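Local coordinates for DNA repair protein rad60 (Schizosaccharomyces pombe, PDB 3GOE) that is required for recombinational repair of DNA double-strand breaks and, through the SUMO-like domain seen here, mimics SUMO, at residues D34-Y39 with I51-E56. Residues are numbered along the deposited sequence; the frame is centred on the assembly and turned at random.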
loop_
_atom_site.group_PDB
_atom_site.type_symbol
_atom_site.label_atom_id
_atom_site.label_comp_id
_atom_site.label_asym_id
_atom_site.label_seq_id
_atom_site.Cartn_x
_atom_site.Cartn_y
_atom_site.Cartn_z
ATOM N N ASP A 34 -4.884 1.092 5.784
ATOM C CA ASP A 34 -3.828 1.736 6.530
ATOM C C ASP A 34 -2.760 2.260 5.552
ATOM O O ASP A 34 -2.242 3.367 5.698
ATOM C CB ASP A 34 -3.179 0.784 7.510
ATOM C CG ASP A 34 -3.961 0.376 8.719
ATOM O OD1 ASP A 34 -4.788 1.189 9.209
ATOM O OD2 ASP A 34 -3.695 -0.727 9.237
ATOM N N LEU A 35 -2.364 1.420 4.577
ATOM C CA LEU A 35 -1.390 1.817 3.570
ATOM C C LEU A 35 -1.865 3.062 2.823
ATOM O O LEU A 35 -1.084 3.990 2.589
ATOM C CB LEU A 35 -1.145 0.633 2.630
ATOM C CG LEU A 35 -0.284 0.895 1.393
ATOM C CD1 LEU A 35 1.079 1.497 1.732
ATOM C CD2 LEU A 35 -0.155 -0.401 0.598
ATOM N N ILE A 36 -3.155 3.083 2.449
ATOM C CA ILE A 36 -3.697 4.260 1.798
ATOM C C ILE A 36 -3.665 5.470 2.674
ATOM O O ILE A 36 -3.287 6.580 2.261
ATOM C CB ILE A 36 -5.131 3.979 1.241
ATOM C CG1 ILE A 36 -5.123 2.856 0.226
ATOM C CG2 ILE A 36 -5.699 5.242 0.643
ATOM C CD1 ILE A 36 -6.519 2.349 -0.126
ATOM N N LYS A 37 -4.069 5.332 3.950
ATOM C CA LYS A 37 -4.036 6.436 4.888
ATOM C C LYS A 37 -2.615 6.999 5.020
ATOM O O LYS A 37 -2.430 8.214 5.113
ATOM C CB LYS A 37 -4.555 6.041 6.267
ATOM C CG LYS A 37 -6.041 5.817 6.329
ATOM C CD LYS A 37 -6.471 5.393 7.742
ATOM C CE LYS A 37 -7.957 5.322 7.917
ATOM N NZ LYS A 37 -8.252 4.918 9.303
ATOM N N ARG A 38 -1.631 6.125 5.105
ATOM C CA ARG A 38 -0.232 6.547 5.243
ATOM C C ARG A 38 0.247 7.231 3.964
ATOM O O ARG A 38 0.921 8.260 4.028
ATOM C CB ARG A 38 0.620 5.336 5.621
ATOM C CG ARG A 38 2.096 5.682 5.755
ATOM C CD ARG A 38 2.438 6.673 6.835
ATOM N NE ARG A 38 2.071 6.277 8.184
ATOM C CZ ARG A 38 2.784 5.469 8.964
ATOM N NH1 ARG A 38 3.889 4.908 8.549
ATOM N NH2 ARG A 38 2.370 5.184 10.221
ATOM N N TYR A 39 -0.078 6.679 2.804
ATOM C CA TYR A 39 0.215 7.354 1.553
ATOM C C TYR A 39 -0.327 8.792 1.576
ATOM O O TYR A 39 0.358 9.751 1.229
ATOM C CB TYR A 39 -0.372 6.553 0.367
ATOM C CG TYR A 39 -0.276 7.332 -0.917
ATOM C CD1 TYR A 39 0.919 7.406 -1.633
ATOM C CD2 TYR A 39 -1.380 7.993 -1.420
ATOM C CE1 TYR A 39 0.994 8.137 -2.816
ATOM C CE2 TYR A 39 -1.265 8.738 -2.578
ATOM C CZ TYR A 39 -0.095 8.809 -3.280
ATOM O OH TYR A 39 -0.029 9.587 -4.418
ATOM N N ILE A 51 -10.677 6.070 -2.495
ATOM C CA ILE A 51 -9.336 5.792 -3.026
ATOM C C ILE A 51 -9.136 4.294 -3.002
ATOM O O ILE A 51 -9.467 3.626 -2.021
ATOM C CB ILE A 51 -8.242 6.483 -2.192
ATOM C CG1 ILE A 51 -8.457 8.012 -2.136
ATOM C CG2 ILE A 51 -6.854 6.105 -2.719
ATOM C CD1 ILE A 51 -7.518 8.719 -1.146
ATOM N N ARG A 52 -8.585 3.726 -4.079
ATOM C CA ARG A 52 -8.313 2.326 -4.196
ATOM C C ARG A 52 -6.869 2.093 -4.635
ATOM O O ARG A 52 -6.262 2.936 -5.279
ATOM C CB ARG A 52 -9.251 1.626 -5.192
ATOM C CG ARG A 52 -10.712 1.628 -4.868
ATOM C CD ARG A 52 -11.574 0.901 -5.888
ATOM N NE ARG A 52 -11.293 1.441 -7.210
ATOM C CZ ARG A 52 -12.104 2.086 -8.027
ATOM N NH1 ARG A 52 -11.603 2.490 -9.193
ATOM N NH2 ARG A 52 -13.387 2.340 -7.762
ATOM N N LEU A 53 -6.358 0.921 -4.283
ATOM C CA LEU A 53 -5.089 0.431 -4.791
ATOM C C LEU A 53 -5.294 -0.734 -5.727
ATOM O O LEU A 53 -6.069 -1.618 -5.412
ATOM C CB LEU A 53 -4.139 -0.019 -3.693
ATOM C CG LEU A 53 -3.747 0.992 -2.659
ATOM C CD1 LEU A 53 -2.750 0.409 -1.670
ATOM C CD2 LEU A 53 -3.213 2.293 -3.246
ATOM N N GLU A 54 -4.653 -0.680 -6.876
ATOM C CA GLU A 54 -4.686 -1.765 -7.876
ATOM C C GLU A 54 -3.321 -2.432 -7.953
ATOM O O GLU A 54 -2.309 -1.736 -8.035
ATOM C CB GLU A 54 -5.113 -1.227 -9.240
ATOM C CG GLU A 54 -5.209 -2.126 -10.471
ATOM C CD GLU A 54 -6.004 -1.325 -11.500
ATOM O OE1 GLU A 54 -7.186 -0.970 -11.269
ATOM O OE2 GLU A 54 -5.392 -1.063 -12.564
ATOM N N PHE A 55 -3.351 -3.740 -7.934
ATOM C CA PHE A 55 -2.137 -4.552 -7.993
ATOM C C PHE A 55 -2.314 -5.542 -9.105
ATOM O O PHE A 55 -3.245 -6.333 -9.049
ATOM C CB PHE A 55 -1.889 -5.235 -6.670
ATOM C CG PHE A 55 -0.683 -6.144 -6.639
ATOM C CD1 PHE A 55 0.570 -5.724 -7.047
ATOM C CD2 PHE A 55 -0.815 -7.441 -6.270
ATOM C CE1 PHE A 55 1.708 -6.533 -7.068
ATOM C CE2 PHE A 55 0.252 -8.277 -6.173
ATOM C CZ PHE A 55 1.512 -7.869 -6.598
ATOM N N GLU A 56 -1.464 -5.460 -10.134
ATOM C CA GLU A 56 -1.572 -6.354 -11.276
ATOM C C GLU A 56 -2.966 -6.361 -11.833
ATOM O O GLU A 56 -3.555 -7.367 -12.243
ATOM C CB GLU A 56 -1.094 -7.756 -10.822
ATOM C CG GLU A 56 0.390 -7.627 -10.470
ATOM C CD GLU A 56 0.978 -8.824 -9.753
ATOM O OE1 GLU A 56 0.428 -9.370 -8.760
ATOM O OE2 GLU A 56 2.079 -9.176 -10.255
#
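Ile36 and Leu53 form the centre of a contact made mainly by apolar side chains between helix 32-43 and strand 52-55. The two side chains run past one another in opposite senses, so that CG1 of Ile36 rests 3.7 Å from CG of Leu53 and also touches both leucine methyls. CG1 of Ile36 stands anti to its own carbonyl carbon (chi1 -60°), and with the chain extended beyond it CD1 is carried out to the backbone just ahead of the strand, where Ile36 CD1 lies 3.7 Å from Ile51 O, with Leu53 CG also in contact. On the other branch, Ile36 CG2 meets Ile51 CG2 at 3.7 Å, methyl against methyl.

A second methyl pair lies beside this one. The CB of Leu35 is not aimed at the strand, but CG lies anti to the backbone N (chi1 173°) and brings Leu35 CD2 to within 3.5 Å of Leu53 CD1. The Leu53 methyl is therefore shared by Leu35 and Ile36, which follow each other on the helix.

The backbones remain well apart, the short axes approaching no closer than 9.4 Å and running at 112° to each other, and side chains fill most of the interval, with Ile36 CD1 reaching the backbone of the opposite segment. Around them the core is completed by Val79 of strand 76-80, which touches both Ile51 and Leu53, by Leu12, Leu24 and Ile26 against Leu35, and by Phe47 against Ile36. On the strand's other face Arg52 turns away from the helix and makes a cation-pi contact with Trp59. The packing of leucine and isoleucine side chains from a helix laid across one face of a mixed sheet forms part of the hydrophobic core of the ubiquitin-like beta-grasp fold, here that of the SUMO-like domain of Rad60.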